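Local coordinates for protein tripeptidase (Staphylococcus aureus subsp. aureus, PDB 3RZA) that probably hydrolyses tripeptides as a dimeric, metal-dependent peptidase of the M20 family, at residues Lys211-Ala215 with Thr257-Asp262; Val78-Thr84 with Pro150-Phe156; Val102-Val108 with Thr123-Gly127; Gly197-Leu203 with Ala268-His273. All coordinates share one frame; numbering follows the deposited sequence. Where two conformers were deposited one is given.

Contacts 2 and 3 come first along the chain and belong to the metal-binding half of the molecule, with contact 3 nested inside the loop that contact 2 closes; their centres are about 32 Å apart. Contact 4 follows and encloses contact 1, whose centre lies about 36 Å away. Contacts 2 and 4 reach the same mixed sheet, through strands 77-81 and 154-159 and through strands 194-209 and 263-272. Contact 3 borders the paired zinc and calcium site, with the Val102 side chain about 5 Å from the calcium. Contacts 1 and 4 both touch the second subunit, and a citrate at contact 1, probably from the crystallisation liquor, also meets Arg271 of that subunit, consistent with a cleft completed across the dimer.

Contact 1 (Lys211-Ala215 with Thr257-Asp262); sequences KTAHA and TNIVAD. With CIT (citric acid), chain F.
Running in opposite directions, 211-215 and 257-262 meet at one backbone bridge, His214 with Ile259, flanked by hydrogen bonds from Val260 N to Ala213 O (2.8 Å) and from Ala215 N to Asn258 O (2.9 Å). These loops lie far out in what is probably the lid, or dimerisation, domain of the M20 fold. Asn258 O takes the N-H of Ala215 from well above its carbonyl plane, and one face of the His214 ring also lies against it, the oxygen 3.6 Å above the ring plane and over its centre. That overlap follows from the first torsion of His214, which sets CG trans to the backbone N (chi1 -160°). ND1 is hydrogen-bonded to Ser216 OG, which helps set the turn of the ring that directs NE2 to O4 of a citrate, probably from the crystallisation liquor, at 2.9 Å and nearly straight (162°). Asn258 ND2 reaches the same oxygen more weakly, also at 2.9 Å. Gly342 and Arg271 of the second subunit bind this citrate too, consistent with a polar pocket shared across the dimer. Small residues suit the inner side: Ala215 brings CB against the Asn258 carbonyl, and Ala213 CB meets Val260 CG2 at 4.2 Å. At the far end a water accepts from Thr212 N (2.8 Å) and donates to Asp262 OD2 (2.7 Å).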
loop_
_atom_site.group_PDB
_atom_site.type_symbol
_atom_site.label_atom_id
_atom_site.label_comp_id
_atom_site.label_asym_id
_atom_site.label_seq_id
_atom_site.Cartn_x
_atom_site.Cartn_y
_atom_site.Cartn_z
ATOM N N LYS A 211 -1.822 -17.263 -3.972
ATOM C CA LYS A 211 -3.130 -17.907 -4.198
ATOM C C LYS A 211 -4.052 -17.523 -3.034
ATOM O O LYS A 211 -3.653 -17.674 -1.867
ATOM C CB LYS A 211 -2.926 -19.433 -4.263
ATOM C CG LYS A 211 -4.109 -20.270 -4.777
ATOM C CD LYS A 211 -3.600 -21.678 -5.279
ATOM C CE LYS A 211 -4.612 -22.802 -5.023
ATOM N NZ LYS A 211 -5.989 -22.441 -5.478
ATOM N N THR A 212 -5.239 -16.983 -3.350
ATOM C CA THR A 212 -6.240 -16.566 -2.339
ATOM C C THR A 212 -6.854 -17.740 -1.608
ATOM O O THR A 212 -7.007 -18.819 -2.176
ATOM C CB THR A 212 -7.465 -15.808 -2.955
ATOM O OG1 THR A 212 -8.061 -16.595 -3.994
ATOM C CG2 THR A 212 -7.077 -14.533 -3.500
ATOM N N ALA A 213 -7.237 -17.509 -0.361
ATOM C CA ALA A 213 -7.949 -18.471 0.439
ATOM C C ALA A 213 -8.414 -17.726 1.665
ATOM O O ALA A 213 -7.905 -16.638 1.963
ATOM C CB ALA A 213 -7.032 -19.661 0.848
ATOM N N HIS A 214 -9.346 -18.315 2.382
ATOM C CA HIS A 214 -9.783 -17.746 3.657
ATOM C C HIS A 214 -8.665 -17.956 4.711
ATOM O O HIS A 214 -7.947 -18.971 4.674
ATOM C CB HIS A 214 -11.128 -18.351 4.094
ATOM C CG HIS A 214 -11.854 -17.507 5.091
ATOM N ND1 HIS A 214 -11.731 -17.694 6.450
ATOM C CD2 HIS A 214 -12.642 -16.418 4.931
ATOM C CE1 HIS A 214 -12.447 -16.783 7.086
ATOM N NE2 HIS A 214 -13.009 -15.996 6.187
ATOM N N ALA A 215 -8.477 -16.980 5.594
ATOM C CA ALA A 215 -7.376 -17.024 6.573
ATOM C C ALA A 215 -7.527 -18.148 7.613
ATOM O O ALA A 215 -6.538 -18.581 8.193
ATOM C CB ALA A 215 -7.208 -15.669 7.264
ATOM N N THR A 257 -7.647 -8.682 6.424
ATOM C CA THR A 257 -7.018 -9.565 7.439
ATOM C C THR A 257 -7.458 -11.023 7.344
ATOM O O THR A 257 -6.649 -11.924 7.572
ATOM C CB THR A 257 -7.221 -9.033 8.870
ATOM O OG1 THR A 257 -8.616 -8.877 9.138
ATOM C CG2 THR A 257 -6.514 -7.695 9.025
ATOM N N ASN A 258 -8.704 -11.242 6.916
ATOM C CA ASN A 258 -9.302 -12.587 6.815
ATOM C C ASN A 258 -9.107 -13.307 5.467
ATOM O O ASN A 258 -9.687 -14.389 5.268
ATOM C CB ASN A 258 -10.802 -12.534 7.175
ATOM C CG ASN A 258 -11.649 -11.793 6.134
ATOM O OD1 ASN A 258 -11.185 -10.853 5.493
ATOM N ND2 ASN A 258 -12.900 -12.206 5.991
ATOM N N ILE A 259 -8.276 -12.737 4.580
ATOM C CA ILE A 259 -7.961 -13.324 3.267
ATOM C C ILE A 259 -6.455 -13.513 3.144
ATOM O O ILE A 259 -5.696 -12.590 3.445
ATOM C CB ILE A 259 -8.485 -12.380 2.125
ATOM C CG1 ILE A 259 -10.017 -12.277 2.176
ATOM C CG2 ILE A 259 -8.025 -12.864 0.752
ATOM C CD1 ILE A 259 -10.765 -13.622 2.026
ATOM N N VAL A 260 -6.016 -14.703 2.714
ATOM C CA VAL A 260 -4.605 -14.921 2.362
ATOM C C VAL A 260 -4.300 -14.015 1.141
ATOM O O VAL A 260 -5.009 -14.083 0.128
ATOM C CB VAL A 260 -4.263 -16.436 2.067
ATOM C CG1 VAL A 260 -2.778 -16.609 1.652
ATOM C CG2 VAL A 260 -4.544 -17.315 3.279
ATOM N N ALA A 261 -3.301 -13.126 1.289
ATOM C CA ALA A 261 -2.967 -12.112 0.273
ATOM C C ALA A 261 -2.360 -12.766 -0.952
ATOM O O ALA A 261 -1.373 -13.485 -0.833
ATOM C CB ALA A 261 -1.958 -11.069 0.857
ATOM N N ASP A 262 -2.944 -12.532 -2.122
ATOM C CA ASP A 262 -2.449 -13.171 -3.367
ATOM C C ASP A 262 -1.602 -12.266 -4.285
ATOM O O ASP A 262 -1.227 -12.716 -5.384
ATOM C CB ASP A 262 -3.596 -13.825 -4.150
ATOM C CG ASP A 262 -4.547 -12.819 -4.791
ATOM O OD1 ASP A 262 -4.477 -11.622 -4.479
ATOM O OD2 ASP A 262 -5.409 -13.264 -5.583
HETATM C C1 CIT F . -13.976 -11.793 10.641
HETATM O O1 CIT F . -14.561 -10.857 11.223
HETATM O O2 CIT F . -12.975 -11.533 9.936
HETATM C C2 CIT F . -14.494 -13.211 10.793
HETATM C C3 CIT F . -14.749 -13.913 9.442
HETATM O O7 CIT F . -13.500 -14.038 8.702
HETATM C C4 CIT F . -15.761 -13.125 8.580
HETATM C C5 CIT F . -16.037 -13.768 7.245
HETATM O O3 CIT F . -17.212 -14.045 6.951
HETATM O O4 CIT F . -15.118 -14.027 6.430
HETATM C C6 CIT F . -15.244 -15.329 9.737
HETATM O O5 CIT F . -15.068 -16.261 8.908
HETATM O O6 CIT F . -15.812 -15.597 10.824
HETATM O O HOH W 1 -5.365 -15.940 -5.942
#

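Contact 2 (Val78-Thr84 with Pro150-Phe156); sequences VCTMNST and PHGQIQF
Selenomethionine Met81 lays its SE over one face of the His151 ring, 3.8 Å from the centroid and displaced toward the rim, a Met-aromatic contact in which the two side chains cross at about a right angle. Thr84 OG1 covers the opposite face, while Asn82 O sits at the ring edge, 3.2 Å from His151 CE1. With CG between the backbone N and the carbonyl carbon (chi1 52°) the ring stands between them, and ND1 donates in the ring plane to Gly152 O (2.8 Å), limiting its rotation. Threonine suits position 84 through its hydroxyl, which accepts His151 N at 3.2 Å besides lying over the ring; separately, Thr84 N donates to His151 O at 2.9 Å. Away from these loop ends the two chains pair as antiparallel strands, with Cys79-Phe156 and Met81-Ile154 as hydrogen-bonded pairs and Thr80-Gln155 as the non-hydrogen-bonded pair between them. There Gln155 lies alongside Thr80 and gives NE2 to OG1 (2.9 Å) in its amide plane; the same amide also bonds Asp178 and Leu176. In this alpha/beta sheet, strand 154-159 runs between 77-81 and 93-98. Met81 and Phe156 pack on Leu141 of helix 128-147, and His151 and Ile154 rest on Ile388 of helix 374-393.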
loop_
_atom_site.group_PDB
_atom_site.type_symbol
_atom_site.label_atom_id
_atom_site.label_comp_id
_atom_site.label_asym_id
_atom_site.label_seq_id
_atom_site.Cartn_x
_atom_site.Cartn_y
_atom_site.Cartn_z
ATOM N N VAL A 78 21.084 24.653 -26.482
ATOM C CA VAL A 78 22.538 24.578 -26.632
ATOM C C VAL A 78 23.008 25.953 -27.158
ATOM O O VAL A 78 22.690 26.318 -28.284
ATOM C CB VAL A 78 22.948 23.439 -27.607
ATOM C CG1 VAL A 78 24.483 23.384 -27.783
ATOM C CG2 VAL A 78 22.403 22.079 -27.114
ATOM N N CYS A 79 23.722 26.699 -26.312
ATOM C CA CYS A 79 24.100 28.101 -26.581
ATOM C C CYS A 79 25.601 28.174 -26.723
ATOM O O CYS A 79 26.313 27.825 -25.793
ATOM C CB CYS A 79 23.633 29.024 -25.455
ATOM S SG CYS A 79 22.027 28.601 -24.778
ATOM N N THR A 80 26.072 28.624 -27.883
ATOM C CA THR A 80 27.483 28.550 -28.235
ATOM C C THR A 80 28.074 29.952 -28.320
ATOM O O THR A 80 27.471 30.873 -28.913
ATOM C CB THR A 80 27.696 27.815 -29.573
ATOM O OG1 THR A 80 27.193 26.473 -29.462
ATOM C CG2 THR A 80 29.182 27.772 -29.948
HETATM N N MSE A 81 29.266 30.082 -27.741
HETATM C CA MSE A 81 30.023 31.302 -27.685
HETATM C C MSE A 81 31.291 30.997 -28.457
HETATM O O MSE A 81 32.029 30.130 -28.035
HETATM C CB MSE A 81 30.324 31.612 -26.204
HETATM C CG MSE A 81 31.445 32.524 -25.974
HETATM SE SE MSE A 81 31.492 33.239 -24.173
HETATM C CE MSE A 81 30.788 35.003 -24.645
ATOM N N ASN A 82 31.536 31.677 -29.584
ATOM C CA ASN A 82 32.747 31.416 -30.394
ATOM C C ASN A 82 34.036 31.809 -29.683
ATOM O O ASN A 82 34.033 32.700 -28.854
ATOM C CB ASN A 82 32.689 32.147 -31.752
ATOM C CG ASN A 82 31.671 31.528 -32.728
ATOM O OD1 ASN A 82 31.165 30.423 -32.520
ATOM N ND2 ASN A 82 31.397 32.244 -33.814
ATOM N N SER A 83 35.125 31.121 -30.023
ATOM C CA SER A 83 36.472 31.487 -29.566
ATOM C C SER A 83 36.837 32.912 -29.978
ATOM O O SER A 83 36.609 33.296 -31.122
ATOM C CB SER A 83 37.520 30.518 -30.154
ATOM O OG SER A 83 38.822 30.826 -29.691
ATOM N N THR A 84 37.329 33.697 -29.013
ATOM C CA THR A 84 38.052 34.943 -29.293
ATOM C C THR A 84 39.599 34.786 -29.186
ATOM O O THR A 84 40.313 35.787 -29.191
ATOM C CB THR A 84 37.552 36.081 -28.386
ATOM O OG1 THR A 84 37.842 35.776 -27.023
ATOM C CG2 THR A 84 36.045 36.281 -28.563
ATOM N N PRO A 150 39.466 37.304 -22.903
ATOM C CA PRO A 150 39.575 36.305 -23.992
ATOM C C PRO A 150 39.202 34.880 -23.536
ATOM O O PRO A 150 39.401 34.533 -22.392
ATOM C CB PRO A 150 41.061 36.377 -24.397
ATOM C CG PRO A 150 41.576 37.654 -23.796
ATOM C CD PRO A 150 40.788 37.850 -22.544
ATOM N N HIS A 151 38.634 34.093 -24.433
ATOM C CA HIS A 151 38.222 32.728 -24.118
ATOM C C HIS A 151 38.210 31.880 -25.384
ATOM O O HIS A 151 38.098 32.405 -26.498
ATOM C CB HIS A 151 36.826 32.736 -23.492
ATOM C CG HIS A 151 35.823 33.491 -24.304
ATOM N ND1 HIS A 151 35.197 32.957 -25.412
ATOM C CD2 HIS A 151 35.398 34.770 -24.215
ATOM C CE1 HIS A 151 34.416 33.872 -25.951
ATOM N NE2 HIS A 151 34.500 34.971 -25.231
ATOM N N GLY A 152 38.287 30.564 -25.201
ATOM C CA GLY A 152 37.974 29.609 -26.257
ATOM C C GLY A 152 36.474 29.475 -26.479
ATOM O O GLY A 152 35.666 30.273 -25.964
ATOM N N GLN A 153 36.108 28.480 -27.281
ATOM C CA GLN A 153 34.718 28.162 -27.523
ATOM C C GLN A 153 34.160 27.610 -26.238
ATOM O O GLN A 153 34.825 26.811 -25.592
ATOM C CB GLN A 153 34.566 27.123 -28.632
ATOM C CG GLN A 153 33.144 26.884 -29.092
ATOM C CD GLN A 153 33.095 25.969 -30.294
ATOM O OE1 GLN A 153 33.459 26.375 -31.387
ATOM N NE2 GLN A 153 32.689 24.711 -30.086
ATOM N N ILE A 154 32.949 28.056 -25.881
ATOM C CA ILE A 154 32.224 27.577 -24.705
ATOM C C ILE A 154 30.780 27.319 -25.130
ATOM O O ILE A 154 30.151 28.200 -25.741
ATOM C CB ILE A 154 32.210 28.616 -23.543
ATOM C CG1 ILE A 154 33.578 29.273 -23.351
ATOM C CG2 ILE A 154 31.787 27.943 -22.262
ATOM C CD1 ILE A 154 33.579 30.382 -22.322
ATOM N N GLN A 155 30.268 26.127 -24.834
ATOM C CA GLN A 155 28.833 25.825 -24.987
ATOM C C GLN A 155 28.130 25.776 -23.628
ATOM O O GLN A 155 28.689 25.254 -22.659
ATOM C CB GLN A 155 28.619 24.529 -25.758
ATOM C CG GLN A 155 29.004 24.661 -27.204
ATOM C CD GLN A 155 28.601 23.477 -28.047
ATOM O OE1 GLN A 155 28.839 22.339 -27.674
ATOM N NE2 GLN A 155 28.036 23.742 -29.214
ATOM N N PHE A 156 26.931 26.366 -23.565
ATOM C CA PHE A 156 26.094 26.365 -22.379
ATOM C C PHE A 156 24.881 25.523 -22.715
ATOM O O PHE A 156 24.093 25.896 -23.599
ATOM C CB PHE A 156 25.694 27.784 -22.013
ATOM C CG PHE A 156 26.852 28.621 -21.566
ATOM C CD1 PHE A 156 27.708 29.194 -22.491
ATOM C CD2 PHE A 156 27.104 28.823 -20.210
ATOM C CE1 PHE A 156 28.799 29.944 -22.078
ATOM C CE2 PHE A 156 28.185 29.597 -19.786
ATOM C CZ PHE A 156 29.032 30.152 -20.710
#

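Contact 3 (Val102-Val108 with Thr123-Gly127); sequences VVPAINV and TTILG
Two loops bordering the two-metal site of this M20 peptidase meet here: 102-108, which follows strand 93-98 and its zinc ligand His98, and 123-127, which leads into helix 128-147 and Asp129, a ligand of both zinc and calcium. Ile125 is wedged between them. Its CG1, set between the backbone N and the carbonyl carbon (chi1 68°), presses on Ala105 CB at a tight 3.5 Å; the small methyl of Ala105 suits this close approach. The CD1 end continues to Val102 CG2 (3.9 Å), crossing that side chain at about a right angle, and the CG2 branch lies near Pro104 CD (4.2 Å). The backbone anchors Ile125: its N donates to Pro104 O at 3.0 Å, almost straight on to the carbonyl. The peptide before Pro104 is cis, a bond proline accepts most readily. Val102 also packs on Glu163 and His366, both calcium ligands, so the hydrophobic cluster borders the metal site directly. On the other flank Thr124 points its CG2 at Ile106 O (3.3 Å), and Val108 fits its two methyl branches against Thr124 OG1 and the Ile125 carbonyl. Glu370 OE1 receives the backbone N-H groups of Leu126 and Gly127. Gly127, at the helix N-cap, has a positive phi (77°), backbone angles that suit a residue with no CB to press on the preceding carbonyl O. At the surface one water donates both to Asn107 O (2.9 Å) and to Thr123 OG1 (2.8 Å), the latter being bonded to Asp121 as well.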
loop_
_atom_site.group_PDB
_atom_site.type_symbol
_atom_site.label_atom_id
_atom_site.label_comp_id
_atom_site.label_asym_id
_atom_site.label_seq_id
_atom_site.Cartn_x
_atom_site.Cartn_y
_atom_site.Cartn_z
ATOM N N VAL A 102 12.298 20.211 -8.740
ATOM C CA VAL A 102 11.295 19.270 -8.188
ATOM C C VAL A 102 10.040 20.032 -7.749
ATOM O O VAL A 102 9.989 21.281 -7.818
ATOM C CB VAL A 102 11.831 18.428 -7.001
ATOM C CG1 VAL A 102 13.117 17.668 -7.404
ATOM C CG2 VAL A 102 12.037 19.297 -5.759
ATOM N N VAL A 103 9.012 19.261 -7.382
ATOM C CA VAL A 103 7.787 19.753 -6.738
ATOM C C VAL A 103 8.033 19.811 -5.205
ATOM O O VAL A 103 8.807 19.018 -4.699
ATOM C CB VAL A 103 6.592 18.777 -7.084
ATOM C CG1 VAL A 103 5.327 19.111 -6.317
ATOM C CG2 VAL A 103 6.313 18.794 -8.604
ATOM N N PRO A 104 7.383 20.758 -4.454
ATOM C CA PRO A 104 6.536 21.889 -4.856
ATOM C C PRO A 104 7.365 23.121 -5.097
ATOM O O PRO A 104 8.122 23.513 -4.216
ATOM C CB PRO A 104 5.617 22.091 -3.644
ATOM C CG PRO A 104 6.408 21.606 -2.474
ATOM C CD PRO A 104 7.404 20.600 -2.980
ATOM N N ALA A 105 7.220 23.719 -6.281
ATOM C CA ALA A 105 7.949 24.946 -6.645
ATOM C C ALA A 105 7.104 25.861 -7.537
ATOM O O ALA A 105 7.595 26.381 -8.562
ATOM C CB ALA A 105 9.242 24.584 -7.318
ATOM N N ILE A 106 5.837 26.038 -7.140
ATOM C CA ILE A 106 4.953 27.031 -7.711
ATOM C C ILE A 106 4.920 28.194 -6.735
ATOM O O ILE A 106 4.705 27.987 -5.525
ATOM C CB ILE A 106 3.521 26.476 -7.975
ATOM C CG1 ILE A 106 3.547 25.479 -9.161
ATOM C CG2 ILE A 106 2.509 27.651 -8.266
ATOM C CD1 ILE A 106 2.454 24.355 -9.104
ATOM N N ASN A 107 5.190 29.404 -7.251
ATOM C CA ASN A 107 5.082 30.643 -6.486
ATOM C C ASN A 107 6.149 30.697 -5.369
ATOM O O ASN A 107 5.837 30.918 -4.194
ATOM C CB ASN A 107 3.634 30.793 -5.961
ATOM C CG ASN A 107 3.162 32.215 -5.926
ATOM O OD1 ASN A 107 3.923 33.150 -5.610
ATOM N ND2 ASN A 107 1.875 32.405 -6.249
ATOM N N VAL A 108 7.406 30.445 -5.761
ATOM C CA VAL A 108 8.529 30.491 -4.828
ATOM C C VAL A 108 8.734 31.951 -4.396
ATOM O O VAL A 108 8.780 32.853 -5.242
ATOM C CB VAL A 108 9.845 29.948 -5.462
ATOM C CG1 VAL A 108 11.059 30.142 -4.493
ATOM C CG2 VAL A 108 9.694 28.491 -5.866
ATOM N N THR A 123 6.971 27.149 2.255
ATOM C CA THR A 123 5.842 26.484 1.556
ATOM C C THR A 123 6.263 25.785 0.241
ATOM O O THR A 123 5.534 24.935 -0.270
ATOM C CB THR A 123 4.738 27.499 1.224
ATOM O OG1 THR A 123 5.201 28.412 0.223
ATOM C CG2 THR A 123 4.334 28.280 2.469
ATOM N N THR A 124 7.416 26.186 -0.313
ATOM C CA THR A 124 7.981 25.599 -1.522
ATOM C C THR A 124 9.449 25.293 -1.270
ATOM O O THR A 124 10.023 25.691 -0.257
ATOM C CB THR A 124 7.888 26.583 -2.718
ATOM O OG1 THR A 124 8.854 27.633 -2.555
ATOM C CG2 THR A 124 6.471 27.203 -2.835
ATOM N N ILE A 125 10.054 24.634 -2.238
ATOM C CA ILE A 125 11.495 24.558 -2.366
ATOM C C ILE A 125 12.028 25.965 -2.771
ATOM O O ILE A 125 11.238 26.878 -3.042
ATOM C CB ILE A 125 11.923 23.412 -3.388
ATOM C CG1 ILE A 125 11.524 23.716 -4.850
ATOM C CG2 ILE A 125 11.328 22.059 -2.966
ATOM C CD1 ILE A 125 12.420 23.131 -5.831
ATOM N N LEU A 126 13.346 26.134 -2.803
ATOM C CA LEU A 126 13.968 27.370 -3.327
ATOM C C LEU A 126 14.212 27.234 -4.826
ATOM O O LEU A 126 14.006 28.181 -5.584
ATOM C CB LEU A 126 15.295 27.678 -2.597
ATOM C CG LEU A 126 16.085 28.951 -2.927
ATOM C CD1 LEU A 126 15.200 30.203 -2.881
ATOM C CD2 LEU A 126 17.274 29.127 -1.957
ATOM N N GLY A 127 14.661 26.068 -5.255
ATOM C CA GLY A 127 15.175 25.909 -6.599
ATOM C C GLY A 127 16.586 26.448 -6.804
ATOM O O GLY A 127 16.981 26.720 -7.949
HETATM O O HOH W 2 4.363 30.002 -1.864
#

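Contact 4 (Gly197-Leu203 with Ala268-His273); sequences GAPTQML and AEARSH. With IPA (isopropyl alcohol), chain H.
Gln201 stacks its amide on the guanidinium of Arg271, the two planes only 11° apart, with Gln201 CG over one face of the cation. Glu269 holds that guanidinium from its edge in a side-on salt bridge: Arg271 NE to Glu269 OE2 and NH2 to OE1, each 2.9 Å and close to the guanidinium plane. Arginine suits the place because its flat head offers a face to Gln201 and an edge to Glu269, while NH1 also bonds Gly340 O and a citrate oxygen. At the other end Pro199 sets CB over the centre of the His273 ring, a CH-pi contact of 3.8 Å to the centroid. Lacking an N-H, the proline fits the break in strand 194-209, and pairing resumes where Thr200 N meets Ser272 O at 2.9 Å. Met202 and Ala270 form the next hydrogen-bonded pair, again 2.9 Å from Met202 N to Ala270 O; both rest on Ile278 of helix 275-295. Arg271 also packs on His214 of the second subunit. This antiparallel strand pair, backed by helix 275-295 and carrying a buried, salt-bridged arginine toward a bound carboxylate, is consistent with the lid domain of dimeric M20 peptidases.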
loop_
_atom_site.group_PDB
_atom_site.type_symbol
_atom_site.label_atom_id
_atom_site.label_comp_id
_atom_site.label_asym_id
_atom_site.label_seq_id
_atom_site.Cartn_x
_atom_site.Cartn_y
_atom_site.Cartn_z
ATOM N N GLY A 197 33.289 10.767 -10.410
ATOM C CA GLY A 197 32.652 9.534 -10.739
ATOM C C GLY A 197 31.303 9.459 -10.100
ATOM O O GLY A 197 31.062 10.115 -9.092
ATOM N N ALA A 198 30.423 8.664 -10.704
ATOM C CA ALA A 198 29.028 8.498 -10.253
ATOM C C ALA A 198 28.624 7.069 -10.611
ATOM O O ALA A 198 29.182 6.513 -11.558
ATOM C CB ALA A 198 28.112 9.535 -10.956
ATOM N N PRO A 199 27.676 6.454 -9.852
ATOM C CA PRO A 199 27.347 5.038 -10.058
ATOM C C PRO A 199 26.354 4.803 -11.201
ATOM O O PRO A 199 25.739 5.767 -11.723
ATOM C CB PRO A 199 26.697 4.658 -8.740
ATOM C CG PRO A 199 25.916 5.891 -8.380
ATOM C CD PRO A 199 26.725 7.075 -8.913
ATOM N N THR A 200 26.255 3.540 -11.620
ATOM C CA THR A 200 25.082 3.010 -12.360
ATOM C C THR A 200 23.909 2.832 -11.389
ATOM O O THR A 200 24.095 2.255 -10.352
ATOM C CB THR A 200 25.399 1.650 -13.022
ATOM O OG1 THR A 200 26.529 1.797 -13.877
ATOM C CG2 THR A 200 24.210 1.124 -13.863
ATOM N N GLN A 201 22.731 3.379 -11.702
ATOM C CA GLN A 201 21.507 3.065 -10.956
ATOM C C GLN A 201 20.610 2.228 -11.842
ATOM O O GLN A 201 20.462 2.529 -13.023
ATOM C CB GLN A 201 20.755 4.310 -10.514
ATOM C CG GLN A 201 19.637 4.008 -9.450
ATOM C CD GLN A 201 18.276 4.676 -9.704
ATOM O OE1 GLN A 201 17.245 4.052 -9.520
ATOM N NE2 GLN A 201 18.276 5.941 -10.056
HETATM N N MSE A 202 20.032 1.175 -11.261
HETATM C CA MSE A 202 18.957 0.418 -11.882
HETATM C C MSE A 202 17.724 0.372 -10.976
HETATM O O MSE A 202 17.853 0.320 -9.758
HETATM C CB MSE A 202 19.441 -0.996 -12.185
HETATM C CG MSE A 202 20.589 -1.008 -13.165
HETATM SE SE MSE A 202 20.852 -2.695 -13.971
HETATM C CE MSE A 202 22.474 -2.329 -15.014
ATOM N N LEU A 203 16.540 0.411 -11.590
ATOM C CA LEU A 203 15.255 0.159 -10.913
ATOM C C LEU A 203 14.958 -1.324 -11.073
ATOM O O LEU A 203 15.235 -1.879 -12.138
ATOM C CB LEU A 203 14.110 0.983 -11.531
ATOM C CG LEU A 203 14.231 2.522 -11.580
ATOM C CD1 LEU A 203 13.031 3.155 -12.303
ATOM C CD2 LEU A 203 14.378 3.114 -10.190
ATOM N N ALA A 268 12.031 -1.374 -6.039
ATOM C CA ALA A 268 13.366 -1.358 -5.466
ATOM C C ALA A 268 14.344 -0.647 -6.395
ATOM O O ALA A 268 14.007 -0.307 -7.541
ATOM C CB ALA A 268 13.840 -2.793 -5.186
ATOM N N GLU A 269 15.542 -0.383 -5.882
ATOM C CA GLU A 269 16.676 0.060 -6.718
ATOM C C GLU A 269 17.975 -0.563 -6.289
ATOM O O GLU A 269 18.060 -1.144 -5.199
ATOM C CB GLU A 269 16.832 1.579 -6.684
ATOM C CG GLU A 269 17.029 2.148 -5.283
ATOM C CD GLU A 269 17.930 3.339 -5.269
ATOM O OE1 GLU A 269 17.509 4.403 -5.780
ATOM O OE2 GLU A 269 19.066 3.219 -4.746
ATOM N N ALA A 270 18.986 -0.417 -7.148
ATOM C CA ALA A 270 20.346 -0.785 -6.819
ATOM C C ALA A 270 21.301 0.204 -7.463
ATOM O O ALA A 270 20.976 0.783 -8.515
ATOM C CB ALA A 270 20.627 -2.198 -7.297
ATOM N N ARG A 271 22.447 0.435 -6.807
ATOM C CA ARG A 271 23.509 1.325 -7.329
ATOM C C ARG A 271 24.854 0.676 -7.165
ATOM O O ARG A 271 25.076 0.008 -6.163
ATOM C CB ARG A 271 23.527 2.689 -6.605
ATOM C CG ARG A 271 22.180 3.347 -6.487
ATOM C CD ARG A 271 22.246 4.728 -5.881
ATOM N NE ARG A 271 20.878 5.226 -5.749
ATOM C CZ ARG A 271 20.452 6.484 -5.939
ATOM N NH1 ARG A 271 21.280 7.492 -6.213
ATOM N NH2 ARG A 271 19.148 6.747 -5.792
ATOM N N SER A 272 25.752 0.875 -8.136
ATOM C CA SER A 272 27.169 0.547 -7.947
ATOM C C SER A 272 28.094 1.386 -8.785
ATOM O O SER A 272 27.728 1.798 -9.891
ATOM C CB SER A 272 27.450 -0.922 -8.268
ATOM O OG SER A 272 28.758 -1.265 -7.869
ATOM N N HIS A 273 29.316 1.574 -8.282
ATOM C CA HIS A 273 30.377 2.231 -9.067
ATOM C C HIS A 273 31.136 1.262 -9.960
ATOM O O HIS A 273 32.026 1.680 -10.723
ATOM C CB HIS A 273 31.310 3.010 -8.163
ATOM C CG HIS A 273 30.669 4.227 -7.589
ATOM N ND1 HIS A 273 30.593 5.413 -8.284
ATOM C CD2 HIS A 273 30.004 4.424 -6.426
ATOM C CE1 HIS A 273 29.914 6.290 -7.569
ATOM N NE2 HIS A 273 29.577 5.729 -6.423
HETATM C C1 IPA H . 27.608 3.106 -3.503
HETATM C C2 IPA H . 26.837 4.153 -4.304
HETATM C C3 IPA H . 25.402 4.216 -3.812
HETATM O O2 IPA H . 27.418 5.420 -4.099
HETATM O O HOH W 3 28.856 1.332 -12.628
#